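Local coordinates for putative thiol-disulfide isomerase or thioredoxin (Salmonella enterica subsp. enterica serovar Typhimurium, PDB 3L9V), which probably oxidises paired cysteine thiols to disulfide bonds in other proteins, as a thioredoxin-fold oxidoreductase related to DsbA, at residues D101-V106 and G116-S121; W71-V76 and R120-P125; M75-T80 and T111-G116; S23-P28 and H65-A70; A31-M36 and A86-G91. All blocks are in the same frame, centred on the assembly; numbering follows the deposited sequence. Where two conformers were deposited one is given.

Contact 1. Residues D101-V106 and G116-S121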
# COMPACT_ATOMS: atom_id res chain seq x y z
N ASP A 101 -16.03 -5.29 -12.99
CA ASP A 101 -17.07 -4.28 -12.81
C ASP A 101 -17.20 -3.83 -11.35
O ASP A 101 -17.51 -2.68 -11.05
CB ASP A 101 -18.45 -4.78 -13.30
CG ASP A 101 -18.51 -5.01 -14.81
OD1 ASP A 101 -19.58 -5.45 -15.30
OD2 ASP A 101 -17.52 -4.74 -15.52
N ASP A 102 -17.01 -4.76 -10.42
CA ASP A 102 -17.03 -4.40 -9.02
C ASP A 102 -15.96 -3.33 -8.74
O ASP A 102 -16.22 -2.35 -8.05
CB ASP A 102 -16.75 -5.63 -8.14
CG ASP A 102 -17.96 -6.54 -8.01
OD1 ASP A 102 -19.09 -6.04 -7.96
OD2 ASP A 102 -17.75 -7.77 -7.91
N VAL A 103 -14.75 -3.56 -9.26
CA VAL A 103 -13.62 -2.64 -9.02
C VAL A 103 -13.99 -1.22 -9.43
O VAL A 103 -13.85 -0.29 -8.65
CB VAL A 103 -12.36 -3.09 -9.78
CG1 VAL A 103 -11.25 -2.04 -9.68
CG2 VAL A 103 -11.89 -4.42 -9.23
N ARG A 104 -14.49 -1.08 -10.66
CA ARG A 104 -14.88 0.23 -11.17
C ARG A 104 -16.03 0.85 -10.36
O ARG A 104 -16.07 2.05 -10.10
CB ARG A 104 -15.28 0.13 -12.66
CG ARG A 104 -16.11 1.33 -13.17
CD ARG A 104 -16.35 1.24 -14.65
NE ARG A 104 -17.20 0.09 -14.95
CZ ARG A 104 -17.25 -0.51 -16.12
NH1 ARG A 104 -16.51 -0.07 -17.13
NH2 ARG A 104 -18.04 -1.57 -16.27
N ARG A 105 -16.99 0.01 -9.99
CA ARG A 105 -18.14 0.47 -9.22
C ARG A 105 -17.70 1.04 -7.88
O ARG A 105 -18.11 2.14 -7.49
CB ARG A 105 -19.15 -0.68 -9.07
CG ARG A 105 -20.45 -0.31 -8.39
CD ARG A 105 -21.37 -1.53 -8.28
NE ARG A 105 -20.68 -2.73 -7.81
CZ ARG A 105 -20.34 -2.96 -6.54
NH1 ARG A 105 -20.61 -2.07 -5.59
NH2 ARG A 105 -19.71 -4.08 -6.22
N VAL A 106 -16.84 0.32 -7.16
CA VAL A 106 -16.37 0.83 -5.87
C VAL A 106 -15.52 2.11 -6.07
O VAL A 106 -15.55 3.01 -5.24
CB VAL A 106 -15.53 -0.23 -5.11
CG1 VAL A 106 -14.80 0.41 -3.94
CG2 VAL A 106 -16.41 -1.42 -4.66
N GLY A 116 -17.94 7.40 -17.67
CA GLY A 116 -17.18 7.76 -18.85
C GLY A 116 -15.76 8.23 -18.56
O GLY A 116 -14.85 7.96 -19.32
N GLU A 117 -15.58 8.96 -17.46
CA GLU A 117 -14.25 9.41 -17.09
C GLU A 117 -13.41 8.24 -16.56
O GLU A 117 -12.22 8.13 -16.88
CB GLU A 117 -14.32 10.52 -16.05
CG GLU A 117 -12.98 11.21 -15.81
CD GLU A 117 -12.43 11.86 -17.07
OE1 GLU A 117 -13.17 12.64 -17.71
OE2 GLU A 117 -11.26 11.59 -17.42
N TYR A 118 -14.03 7.35 -15.79
CA TYR A 118 -13.29 6.17 -15.32
C TYR A 118 -12.76 5.38 -16.51
O TYR A 118 -11.57 5.10 -16.59
CB TYR A 118 -14.16 5.29 -14.42
CG TYR A 118 -13.43 4.10 -13.87
CD1 TYR A 118 -13.38 2.91 -14.59
CD2 TYR A 118 -12.79 4.14 -12.64
CE1 TYR A 118 -12.72 1.79 -14.10
CE2 TYR A 118 -12.13 3.02 -12.13
CZ TYR A 118 -12.09 1.86 -12.88
OH TYR A 118 -11.44 0.75 -12.40
N ASP A 119 -13.66 5.08 -17.45
CA ASP A 119 -13.31 4.24 -18.60
C ASP A 119 -12.19 4.85 -19.44
O ASP A 119 -11.36 4.14 -19.97
CB ASP A 119 -14.54 3.91 -19.46
CG ASP A 119 -15.47 2.90 -18.79
OD1 ASP A 119 -15.06 2.25 -17.80
OD2 ASP A 119 -16.63 2.77 -19.25
N ARG A 120 -12.19 6.17 -19.58
CA ARG A 120 -11.14 6.84 -20.34
C ARG A 120 -9.86 6.93 -19.52
O ARG A 120 -8.75 6.81 -20.05
CB ARG A 120 -11.58 8.24 -20.78
CG ARG A 120 -12.63 8.23 -21.88
CD ARG A 120 -13.00 9.66 -22.36
NE ARG A 120 -13.40 10.56 -21.27
CZ ARG A 120 -14.66 10.77 -20.88
NH1 ARG A 120 -15.67 10.14 -21.45
NH2 ARG A 120 -14.92 11.61 -19.89
N SER A 121 -10.01 7.12 -18.22
CA SER A 121 -8.87 7.40 -17.38
C SER A 121 -8.12 6.14 -17.02
O SER A 121 -6.90 6.15 -16.97
CB SER A 121 -9.31 8.12 -16.12
OG SER A 121 -9.65 9.45 -16.42
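Arg-104 lies across the ring of Tyr-118, and this pair makes the tight part of the contact. CG of Arg-104 sits 3.7 Å from the centroid of the Tyr-118 ring, a CH-pi contact over one face. CB of Arg-104 is 3.4 Å from CE1 of Tyr-118, and CD reaches CD1 on the same ring. The ring extends toward helix 100-111 because chi1 of Tyr-118 (-178°) sets CG trans to the backbone N. The ring ends against helix 100-111, with OH of Tyr-118 3.9 Å from CG1 of Val-103. Val-103 and Tyr-118 are buried. Leu-67 and Ala-70 of helix 64-77 pack on Val-103, and Phe-107 meets the tyrosine ring edge-to-face. The two segments belong to the helical part that the DsbA family carries inserted in its thioredoxin fold. Segments 101-106 and 116-121 run at 120° to each other, their axes 11.1 Å apart at the closest.

The other side is looser and polar. Arg-104 bends at chi3 (66°), which carries its guanidinium past the ring to Asp-119. NH1 of Arg-104 donates to OD1 of Asp-119 at 2.8 Å, in a salt bridge. OD1 is met on its syn side, and it lies close to the guanidinium plane. NH2 of Arg-104 forms a longer salt bridge to OD2 of Asp-101, at 3.3 Å. Asp-119 also pairs through OD2 with Arg-115, so its charge is shared between two arginines. Arg-104 and Asp-119 remain partly exposed, and Asp-101 is exposed to solvent.

Contact 2. Residues W71-V76 and R120-P125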
# COMPACT_ATOMS: atom_id res chain seq x y z
N TRP A 71 -5.56 1.25 -8.31
CA TRP A 71 -4.71 2.00 -7.40
C TRP A 71 -3.82 3.02 -8.13
O TRP A 71 -3.59 4.12 -7.65
CB TRP A 71 -3.83 1.03 -6.60
CG TRP A 71 -3.09 1.69 -5.50
CD1 TRP A 71 -1.74 1.94 -5.44
CD2 TRP A 71 -3.64 2.18 -4.27
NE1 TRP A 71 -1.43 2.58 -4.26
CE2 TRP A 71 -2.57 2.73 -3.52
CE3 TRP A 71 -4.94 2.24 -3.73
CZ2 TRP A 71 -2.76 3.30 -2.25
CZ3 TRP A 71 -5.13 2.81 -2.49
CH2 TRP A 71 -4.04 3.33 -1.75
N ALA A 72 -3.27 2.60 -9.26
CA ALA A 72 -2.51 3.52 -10.10
C ALA A 72 -3.38 4.75 -10.41
O ALA A 72 -2.91 5.88 -10.40
CB ALA A 72 -2.08 2.79 -11.39
N LEU A 73 -4.67 4.52 -10.64
CA LEU A 73 -5.57 5.63 -10.99
C LEU A 73 -5.76 6.52 -9.78
O LEU A 73 -5.62 7.75 -9.86
CB LEU A 73 -6.92 5.10 -11.54
CG LEU A 73 -7.90 6.22 -11.89
CD1 LEU A 73 -7.32 7.15 -12.98
CD2 LEU A 73 -9.24 5.60 -12.33
N ALA A 74 -6.07 5.90 -8.64
CA ALA A 74 -6.10 6.60 -7.36
C ALA A 74 -4.85 7.48 -7.14
O ALA A 74 -4.96 8.63 -6.75
CB ALA A 74 -6.21 5.59 -6.21
N MSE A 75 -3.67 6.91 -7.33
CA MSE A 75 -2.44 7.69 -7.15
C MSE A 75 -2.41 8.89 -8.12
O MSE A 75 -2.20 10.03 -7.71
CB MSE A 75 -1.20 6.80 -7.34
CG MSE A 75 -1.09 5.57 -6.41
SE MSE A 75 0.47 4.42 -6.88
CE MSE A 75 1.68 5.51 -5.85
N VAL A 76 -2.63 8.65 -9.40
CA VAL A 76 -2.67 9.76 -10.35
C VAL A 76 -3.64 10.86 -9.90
O VAL A 76 -3.32 12.04 -10.00
CB VAL A 76 -3.00 9.28 -11.77
CG1 VAL A 76 -3.28 10.48 -12.70
CG2 VAL A 76 -1.86 8.42 -12.31
N ARG A 120 -12.19 6.17 -19.58
CA ARG A 120 -11.14 6.84 -20.34
C ARG A 120 -9.86 6.93 -19.52
O ARG A 120 -8.75 6.81 -20.05
CB ARG A 120 -11.58 8.24 -20.78
CG ARG A 120 -12.63 8.23 -21.88
CD ARG A 120 -13.00 9.66 -22.36
NE ARG A 120 -13.40 10.56 -21.27
CZ ARG A 120 -14.66 10.77 -20.88
NH1 ARG A 120 -15.67 10.14 -21.45
NH2 ARG A 120 -14.92 11.61 -19.89
N SER A 121 -10.01 7.12 -18.22
CA SER A 121 -8.87 7.40 -17.38
C SER A 121 -8.12 6.14 -17.02
O SER A 121 -6.90 6.15 -16.97
CB SER A 121 -9.31 8.12 -16.12
OG SER A 121 -9.65 9.45 -16.42
N ILE A 122 -8.85 5.06 -16.75
CA ILE A 122 -8.27 3.82 -16.24
C ILE A 122 -7.18 3.31 -17.18
O ILE A 122 -6.27 2.57 -16.77
CB ILE A 122 -9.35 2.72 -16.03
CG1 ILE A 122 -8.85 1.61 -15.08
CG2 ILE A 122 -9.84 2.18 -17.38
CD1 ILE A 122 -8.68 2.11 -13.62
N LYS A 123 -7.27 3.71 -18.45
CA LYS A 123 -6.33 3.24 -19.46
C LYS A 123 -5.48 4.38 -20.05
O LYS A 123 -4.82 4.21 -21.08
CB LYS A 123 -7.06 2.49 -20.58
CG LYS A 123 -8.15 3.30 -21.30
CD LYS A 123 -8.59 2.58 -22.57
CE LYS A 123 -9.36 3.49 -23.52
NZ LYS A 123 -10.74 3.73 -23.04
N SER A 124 -5.51 5.53 -19.38
CA SER A 124 -4.72 6.70 -19.77
C SER A 124 -3.21 6.41 -19.68
O SER A 124 -2.78 5.60 -18.88
CB SER A 124 -5.04 7.87 -18.83
OG SER A 124 -4.69 7.52 -17.50
N PRO A 125 -2.42 7.11 -20.50
CA PRO A 125 -0.96 7.00 -20.40
C PRO A 125 -0.45 7.19 -18.97
O PRO A 125 0.42 6.43 -18.52
CB PRO A 125 -0.45 8.12 -21.31
CG PRO A 125 -1.51 8.23 -22.36
CD PRO A 125 -2.83 7.91 -21.67
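Leu-73 and Ile-122 meet with their side chains at about a right angle. CD2 of Leu-73 is 3.8 Å from CD1 of Ile-122. CB of Leu-73 is 4.0 Å from the same methyl, so the Ile-122 methyl touches the leucine at two carbons. This reach comes from Ile-122 chi1 of -161°, which swings CG1 away from the backbone N and brings CD1 over to helix 64-77.

The other leucine methyl takes a different partner. CD1 of Leu-73 touches CB of Ser-121 at 3.8 Å. The leucine fork thus straddles two neighbouring residues, one methyl to each. Leu-73 is buried, and Phe-107 and Val-127 also pack on it.

The backbone beside this contact turns sharply. Ser-121 to Ser-124 is a type I beta turn. The carbonyl O of Ser-121 accepts from Ser-124 N at 2.9 Å and from Ser-124 OG at 2.7 Å. The hydroxyl lies in the carbonyl plane. Ser-124 OG also caps the N of Val-127, which makes Ser-124 the N-cap of helix 125-140. The tight turn with its serine N-cap joins helix 115-121 to helix 125-140, and both pack on helix 64-77 in the DsbA-type helical insertion.

Contact 3. Residues M75-T80 and T111-G116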
# COMPACT_ATOMS: atom_id res chain seq x y z
N MSE A 75 -3.67 6.91 -7.33
CA MSE A 75 -2.44 7.69 -7.15
C MSE A 75 -2.41 8.89 -8.12
O MSE A 75 -2.20 10.03 -7.71
CB MSE A 75 -1.20 6.80 -7.34
CG MSE A 75 -1.09 5.57 -6.41
SE MSE A 75 0.47 4.42 -6.88
CE MSE A 75 1.68 5.51 -5.85
N VAL A 76 -2.63 8.65 -9.40
CA VAL A 76 -2.67 9.76 -10.35
C VAL A 76 -3.64 10.86 -9.90
O VAL A 76 -3.32 12.04 -10.00
CB VAL A 76 -3.00 9.28 -11.77
CG1 VAL A 76 -3.28 10.48 -12.70
CG2 VAL A 76 -1.86 8.42 -12.31
N MSE A 77 -4.80 10.46 -9.35
CA MSE A 77 -5.86 11.40 -8.98
C MSE A 77 -5.72 11.93 -7.56
O MSE A 77 -6.50 12.77 -7.14
CB MSE A 77 -7.25 10.76 -9.13
CG MSE A 77 -7.69 10.48 -10.54
SE MSE A 77 -9.40 9.48 -10.60
CE MSE A 77 -10.53 10.65 -9.54
N LYS A 78 -4.73 11.44 -6.82
CA LYS A 78 -4.54 11.89 -5.44
C LYS A 78 -5.72 11.53 -4.57
O LYS A 78 -6.13 12.31 -3.70
CB LYS A 78 -4.31 13.41 -5.41
CG LYS A 78 -3.07 13.82 -6.18
CD LYS A 78 -2.83 15.32 -6.16
CE LYS A 78 -1.58 15.66 -6.97
NZ LYS A 78 -1.44 17.13 -7.21
N GLU A 79 -6.25 10.33 -4.82
CA GLU A 79 -7.42 9.84 -4.11
C GLU A 79 -7.12 8.53 -3.36
O GLU A 79 -8.02 7.74 -3.08
CB GLU A 79 -8.56 9.59 -5.10
CG GLU A 79 -9.04 10.84 -5.84
CD GLU A 79 -10.06 11.61 -5.05
OE1 GLU A 79 -9.94 11.66 -3.80
OE2 GLU A 79 -11.00 12.16 -5.67
N THR A 80 -5.86 8.29 -3.02
CA THR A 80 -5.55 7.02 -2.34
C THR A 80 -6.26 6.87 -0.99
O THR A 80 -6.75 5.79 -0.66
CB THR A 80 -4.05 6.82 -2.14
OG1 THR A 80 -3.54 7.93 -1.41
CG2 THR A 80 -3.35 6.73 -3.48
N THR A 111 -15.15 8.01 -5.20
CA THR A 111 -14.61 9.28 -5.67
C THR A 111 -15.61 10.23 -6.36
O THR A 111 -15.37 11.43 -6.43
CB THR A 111 -13.44 9.03 -6.60
OG1 THR A 111 -13.92 8.35 -7.77
CG2 THR A 111 -12.36 8.15 -5.86
N GLY A 112 -16.72 9.68 -6.84
CA GLY A 112 -17.70 10.46 -7.56
C GLY A 112 -17.32 10.62 -9.03
O GLY A 112 -17.97 11.36 -9.75
N ILE A 113 -16.26 9.93 -9.47
CA ILE A 113 -15.87 10.02 -10.87
C ILE A 113 -16.99 9.39 -11.70
O ILE A 113 -17.69 8.50 -11.23
CB ILE A 113 -14.48 9.37 -11.16
CG1 ILE A 113 -13.93 9.81 -12.52
CG2 ILE A 113 -14.53 7.85 -11.16
CD1 ILE A 113 -12.66 9.03 -12.94
N SER A 114 -17.19 9.87 -12.92
CA SER A 114 -18.26 9.33 -13.75
C SER A 114 -17.79 8.08 -14.46
O SER A 114 -16.58 7.83 -14.62
CB SER A 114 -18.75 10.37 -14.75
OG SER A 114 -17.81 10.60 -15.78
N ARG A 115 -18.76 7.28 -14.88
CA ARG A 115 -18.50 6.10 -15.69
C ARG A 115 -17.60 6.38 -16.89
O ARG A 115 -16.61 5.68 -17.10
CB ARG A 115 -19.82 5.49 -16.16
CG ARG A 115 -19.66 4.38 -17.16
CD ARG A 115 -18.82 3.21 -16.61
NE ARG A 115 -18.75 2.11 -17.59
CZ ARG A 115 -19.64 1.12 -17.67
NH1 ARG A 115 -20.66 1.06 -16.84
NH2 ARG A 115 -19.50 0.17 -18.58
N GLY A 116 -17.94 7.40 -17.67
CA GLY A 116 -17.18 7.76 -18.85
C GLY A 116 -15.76 8.23 -18.56
O GLY A 116 -14.85 7.96 -19.32
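Met-77, a selenomethionine, reaches across to the loop after helix 100-111. Its CB points toward that loop, and CG leads on to the selenium. SE of Met-77 lies 4.0 Å from CD1 of Ile-113. The chain then bends at chi3 (55°), and the terminal CE of Met-77 comes to 4.4 Å from CB of Thr-111. Phe-107 of helix 100-111 also packs on Met-77.

Glu-79 approaches Thr-111 at an angle. CB of Glu-79 is 4.1 Å from CG2 of Thr-111. A bend at chi2 (-85°) brings OE2 of Glu-79 back to 4.1 Å from CB of Thr-111, a contact of van der Waals type. The hydroxyl of Thr-111 is used within its own loop and helix. OG1 of Thr-111 accepts from Ile-113 N at 3.3 Å and also bonds to the carbonyl O of Phe-107.

None of the four touching residues is fully buried, so this is a surface seam. It joins two helix ends. Lys-78, with positive phi, closes helix 64-77 in a Schellman motif. On the other side, Thr-111 forms an ST turn at the end of helix 100-111.

Contact 4. Residues S23-P28 and H65-A70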
# COMPACT_ATOMS: atom_id res chain seq x y z
N SER A 23 -1.65 -5.44 -0.64
CA SER A 23 -2.69 -5.93 -1.53
C SER A 23 -4.05 -5.83 -0.86
O SER A 23 -4.16 -6.08 0.32
CB SER A 23 -2.43 -7.39 -1.88
OG SER A 23 -3.58 -7.94 -2.52
N PHE A 24 -5.10 -5.51 -1.62
CA PHE A 24 -6.45 -5.52 -1.03
C PHE A 24 -6.95 -6.92 -0.60
O PHE A 24 -7.97 -7.06 0.08
CB PHE A 24 -7.44 -4.81 -1.95
CG PHE A 24 -7.23 -3.33 -1.99
CD1 PHE A 24 -7.42 -2.56 -0.86
CD2 PHE A 24 -6.80 -2.71 -3.15
CE1 PHE A 24 -7.19 -1.21 -0.88
CE2 PHE A 24 -6.58 -1.35 -3.18
CZ PHE A 24 -6.77 -0.60 -2.04
N TYR A 25 -6.19 -7.95 -0.97
CA TYR A 25 -6.50 -9.33 -0.62
C TYR A 25 -5.74 -9.82 0.63
O TYR A 25 -5.99 -10.91 1.12
CB TYR A 25 -6.13 -10.27 -1.76
CG TYR A 25 -7.06 -10.23 -2.95
CD1 TYR A 25 -8.30 -10.87 -2.91
CD2 TYR A 25 -6.68 -9.60 -4.13
CE1 TYR A 25 -9.14 -10.86 -4.01
CE2 TYR A 25 -7.50 -9.59 -5.23
CZ TYR A 25 -8.73 -10.20 -5.16
OH TYR A 25 -9.55 -10.19 -6.26
N CYS A 26 -4.83 -8.99 1.14
CA CYS A 26 -3.91 -9.35 2.21
C CYS A 26 -4.46 -8.99 3.58
O CYS A 26 -4.56 -7.82 3.91
CB CYS A 26 -2.57 -8.64 1.98
SG CYS A 26 -1.42 -8.70 3.38
N PRO A 27 -4.84 -10.00 4.38
CA PRO A 27 -5.43 -9.71 5.70
C PRO A 27 -4.56 -8.82 6.61
O PRO A 27 -5.05 -7.84 7.19
CB PRO A 27 -5.60 -11.11 6.32
CG PRO A 27 -5.80 -12.02 5.13
CD PRO A 27 -4.86 -11.44 4.07
N PRO A 28 -3.25 -9.13 6.74
CA PRO A 28 -2.43 -8.26 7.58
C PRO A 28 -2.35 -6.83 7.03
O PRO A 28 -2.22 -5.91 7.82
CB PRO A 28 -1.05 -8.94 7.54
CG PRO A 28 -1.30 -10.32 7.12
CD PRO A 28 -2.51 -10.29 6.24
N HIS A 65 -4.48 -7.67 -10.83
CA HIS A 65 -3.96 -6.69 -11.76
C HIS A 65 -4.91 -5.53 -11.92
O HIS A 65 -4.48 -4.41 -12.17
CB HIS A 65 -3.69 -7.33 -13.12
CG HIS A 65 -2.49 -8.22 -13.14
ND1 HIS A 65 -1.22 -7.75 -13.42
CD2 HIS A 65 -2.35 -9.55 -12.90
CE1 HIS A 65 -0.36 -8.75 -13.37
NE2 HIS A 65 -1.03 -9.85 -13.06
N GLU A 66 -6.21 -5.81 -11.78
CA GLU A 66 -7.23 -4.77 -11.91
C GLU A 66 -7.17 -3.79 -10.73
O GLU A 66 -7.33 -2.58 -10.91
CB GLU A 66 -8.63 -5.41 -11.98
CG GLU A 66 -8.96 -6.07 -13.30
CD GLU A 66 -8.58 -7.56 -13.35
OE1 GLU A 66 -7.83 -8.05 -12.46
OE2 GLU A 66 -9.03 -8.23 -14.29
N LEU A 67 -6.97 -4.32 -9.53
CA LEU A 67 -6.78 -3.49 -8.36
C LEU A 67 -5.51 -2.62 -8.50
O LEU A 67 -5.56 -1.44 -8.24
CB LEU A 67 -6.75 -4.36 -7.10
CG LEU A 67 -8.17 -4.95 -6.83
CD1 LEU A 67 -8.10 -6.04 -5.81
CD2 LEU A 67 -9.12 -3.84 -6.35
N THR A 68 -4.40 -3.21 -8.91
CA THR A 68 -3.17 -2.44 -9.12
C THR A 68 -3.38 -1.25 -10.07
O THR A 68 -2.88 -0.17 -9.83
CB THR A 68 -2.00 -3.34 -9.64
OG1 THR A 68 -1.64 -4.28 -8.62
CG2 THR A 68 -0.72 -2.49 -10.04
N ARG A 69 -4.13 -1.46 -11.14
CA ARG A 69 -4.42 -0.40 -12.11
C ARG A 69 -5.37 0.59 -11.48
O ARG A 69 -5.22 1.79 -11.66
CB ARG A 69 -5.00 -0.98 -13.41
CG ARG A 69 -5.35 0.06 -14.52
CD ARG A 69 -5.58 -0.63 -15.87
NE ARG A 69 -4.32 -1.05 -16.47
CZ ARG A 69 -3.53 -0.25 -17.19
NH1 ARG A 69 -3.90 1.00 -17.43
NH2 ARG A 69 -2.39 -0.71 -17.68
N ALA A 70 -6.34 0.10 -10.71
CA ALA A 70 -7.28 0.98 -10.02
C ALA A 70 -6.52 1.86 -9.03
O ALA A 70 -6.77 3.06 -8.93
CB ALA A 70 -8.36 0.16 -9.31
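Phe-24 and Leu-67 bring the two backbones closest, with CA atoms 7.6 Å apart. The segment 23-28 is a turn leading into a helix, whereas 65-70 lies within helix 64-77. Ser-23 to Cys-26 forms a type I beta turn. OG of Ser-23 accepts from Tyr-25 N at 3.0 Å, which adds an ST turn. Cys-26 is the N-cap of helix 27-35, and with Cys-29 it fits the CxxC motif that opens the active-site helix in thioredoxin-fold oxidoreductases. Helix 64-77, part of the helical insertion, here packs on the turn that leads into the probable redox helix.

Leu-67 supplies both touching methyls from the helix side. CD1 of Leu-67 is 3.6 Å from CE2 of Tyr-25 and 4.1 Å from CB of Phe-24. CD2 of Leu-67 lies 4.1 Å from CD2 of Phe-24. The leucine thus fits between the two aromatic side chains, meeting each ring obliquely. The Tyr-25 side chain runs at about a right angle to the leucine. Both aromatics have chi1 near -70°, which directs CG away from the carbonyl carbon. Tyr-25 is tied by its OH to the backbone N of Leu-63. Phe-24 is buried, and the rings of Phe-22 and Phe-88 meet it edge-to-face.

Contact 5. Residues A31-M36 and A86-G91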
# COMPACT_ATOMS: atom_id res chain seq x y z
N ALA A 31 -5.37 -5.19 8.22
CA ALA A 31 -5.14 -4.84 9.62
C ALA A 31 -4.24 -3.60 9.77
O ALA A 31 -4.55 -2.68 10.55
CB ALA A 31 -4.57 -6.05 10.41
N PHE A 32 -3.12 -3.54 9.04
CA PHE A 32 -2.22 -2.39 9.20
C PHE A 32 -2.93 -1.07 8.84
O PHE A 32 -2.75 -0.04 9.50
CB PHE A 32 -0.97 -2.51 8.31
CG PHE A 32 0.11 -3.38 8.88
CD1 PHE A 32 -0.16 -4.28 9.90
CD2 PHE A 32 1.40 -3.31 8.38
CE1 PHE A 32 0.84 -5.08 10.42
CE2 PHE A 32 2.40 -4.12 8.90
CZ PHE A 32 2.12 -5.00 9.91
N SER A 33 -3.72 -1.10 7.77
CA SER A 33 -4.30 0.11 7.22
C SER A 33 -5.55 0.52 7.99
O SER A 33 -5.73 1.69 8.34
CB SER A 33 -4.67 -0.10 5.75
OG SER A 33 -5.55 0.90 5.28
N GLN A 34 -6.42 -0.45 8.27
CA GLN A 34 -7.80 -0.15 8.64
C GLN A 34 -8.19 -0.45 10.10
O GLN A 34 -9.06 0.23 10.64
CB GLN A 34 -8.75 -0.90 7.69
CG GLN A 34 -8.57 -0.53 6.22
CD GLN A 34 -8.94 0.91 5.95
OE1 GLN A 34 -10.22 1.20 6.05
NE2 GLN A 34 -8.07 1.76 5.68
N THR A 35 -7.59 -1.45 10.74
CA THR A 35 -8.04 -1.81 12.08
C THR A 35 -7.01 -1.65 13.19
O THR A 35 -7.38 -1.44 14.35
CB THR A 35 -8.57 -3.23 12.13
OG1 THR A 35 -7.51 -4.14 11.84
CG2 THR A 35 -9.67 -3.39 11.08
N MSE A 36 -5.73 -1.71 12.87
CA MSE A 36 -4.74 -1.63 13.93
C MSE A 36 -3.98 -0.32 14.00
O MSE A 36 -3.18 -0.13 14.90
CB MSE A 36 -3.76 -2.78 13.81
CG MSE A 36 -4.40 -4.12 14.06
SE MSE A 36 -3.07 -5.52 13.97
CE MSE A 36 -4.26 -6.99 14.47
N ALA A 86 -12.21 2.44 0.75
CA ALA A 86 -13.29 1.83 -0.04
C ALA A 86 -13.02 0.38 -0.47
O ALA A 86 -13.93 -0.47 -0.39
CB ALA A 86 -13.61 2.70 -1.26
N PHE A 87 -11.81 0.09 -0.93
CA PHE A 87 -11.50 -1.26 -1.41
C PHE A 87 -11.32 -2.29 -0.28
O PHE A 87 -11.60 -3.48 -0.47
CB PHE A 87 -10.31 -1.26 -2.35
CG PHE A 87 -10.66 -0.84 -3.77
CD1 PHE A 87 -11.62 -1.52 -4.49
CD2 PHE A 87 -10.01 0.21 -4.38
CE1 PHE A 87 -11.92 -1.15 -5.80
CE2 PHE A 87 -10.32 0.60 -5.67
CZ PHE A 87 -11.28 -0.07 -6.38
N PHE A 88 -10.85 -1.85 0.89
CA PHE A 88 -10.76 -2.77 2.01
C PHE A 88 -12.15 -3.08 2.57
O PHE A 88 -12.44 -4.21 2.92
CB PHE A 88 -9.84 -2.21 3.10
CG PHE A 88 -8.38 -2.56 2.88
CD1 PHE A 88 -8.01 -3.85 2.60
CD2 PHE A 88 -7.39 -1.59 3.00
CE1 PHE A 88 -6.66 -4.18 2.41
CE2 PHE A 88 -6.06 -1.90 2.80
CZ PHE A 88 -5.70 -3.19 2.51
N THR A 89 -13.01 -2.07 2.63
CA THR A 89 -14.40 -2.30 3.00
C THR A 89 -15.06 -3.24 2.01
O THR A 89 -15.63 -4.26 2.41
CB THR A 89 -15.16 -0.98 3.04
OG1 THR A 89 -14.51 -0.13 3.98
CG2 THR A 89 -16.62 -1.20 3.47
N ALA A 90 -14.92 -2.94 0.72
CA ALA A 90 -15.58 -3.75 -0.30
C ALA A 90 -15.13 -5.20 -0.27
O ALA A 90 -15.93 -6.11 -0.47
CB ALA A 90 -15.37 -3.16 -1.69
N GLY A 91 -13.84 -5.42 -0.04
CA GLY A 91 -13.34 -6.78 -0.06
C GLY A 91 -13.47 -7.46 1.30
O GLY A 91 -14.37 -8.28 1.52
O HOH W 1 -12.23 -0.74 5.67
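Phe-88 presents its ring to Ser-33 and Gln-34 of helix 27-35. CG of Gln-34 is 3.6 Å from CD2 of Phe-88, and CB of Ser-33 is 3.7 Å from CE2 of Phe-88. Both approach the ring obliquely.

The glutamine is folded rather than extended. Its first torsion sends CG toward helix 80-93, and chi2 (-65°) then turns the amide back along its own helix. The amide plane ends up only 23° from the plane of the Phe-88 ring. In this conformation NE2 of Gln-34 donates to OG of Ser-33 at 2.7 Å, nearly straight at 170° and close to the amide plane. Ser-33 has OG trans to its backbone N, which holds the hydroxyl near the ring as well as the amide. OG of Ser-33 lies 3.8 Å from CD2 of Phe-88. Ser-33 OG also has a weak bond to Glu-84 OE2.

The other end of the amide faces a water. The water donates to OE1 of Gln-34 at 2.8 Å and to OG1 of Thr-89 at 2.9 Å, and so bridges the two helices. Phe-88 also touches Cys-29 of the probable CxxC motif. Helix 27-35 has a wide pi-type turn here.

The chemistry is mixed. A buried aromatic ring supplies the dispersion contact, while both ends of the Gln-34 amide are hydrogen-bonded, which should fix its orientation beside that ring.

Helix 64-77 takes part in contacts 2, 3 and 4, and helix 115-121 in contacts 1, 2 and 3. Contacts 2 and 3 lie closest, with centres about 8 Å apart, and contact 1 is about 9 Å from contact 3. Tyr-118 CD2 and Leu-73 CD2, 3.8 Å apart, join contacts 1 and 2. Contact 4 includes Cys-26 of the probable CxxC site, and Phe-88 of contact 5 touches Cys-29; their centres are about 11 Å apart. Phe-24 CA lies 3.7 Å from Phe-88 CE1. Val-103 CG1, 3.7 Å from Ala-70 CB, links contacts 1 and 4. The cluster of contacts 1 to 3 thus connects to the probable redox site through contact 4, and contact 1 also touches contact 5.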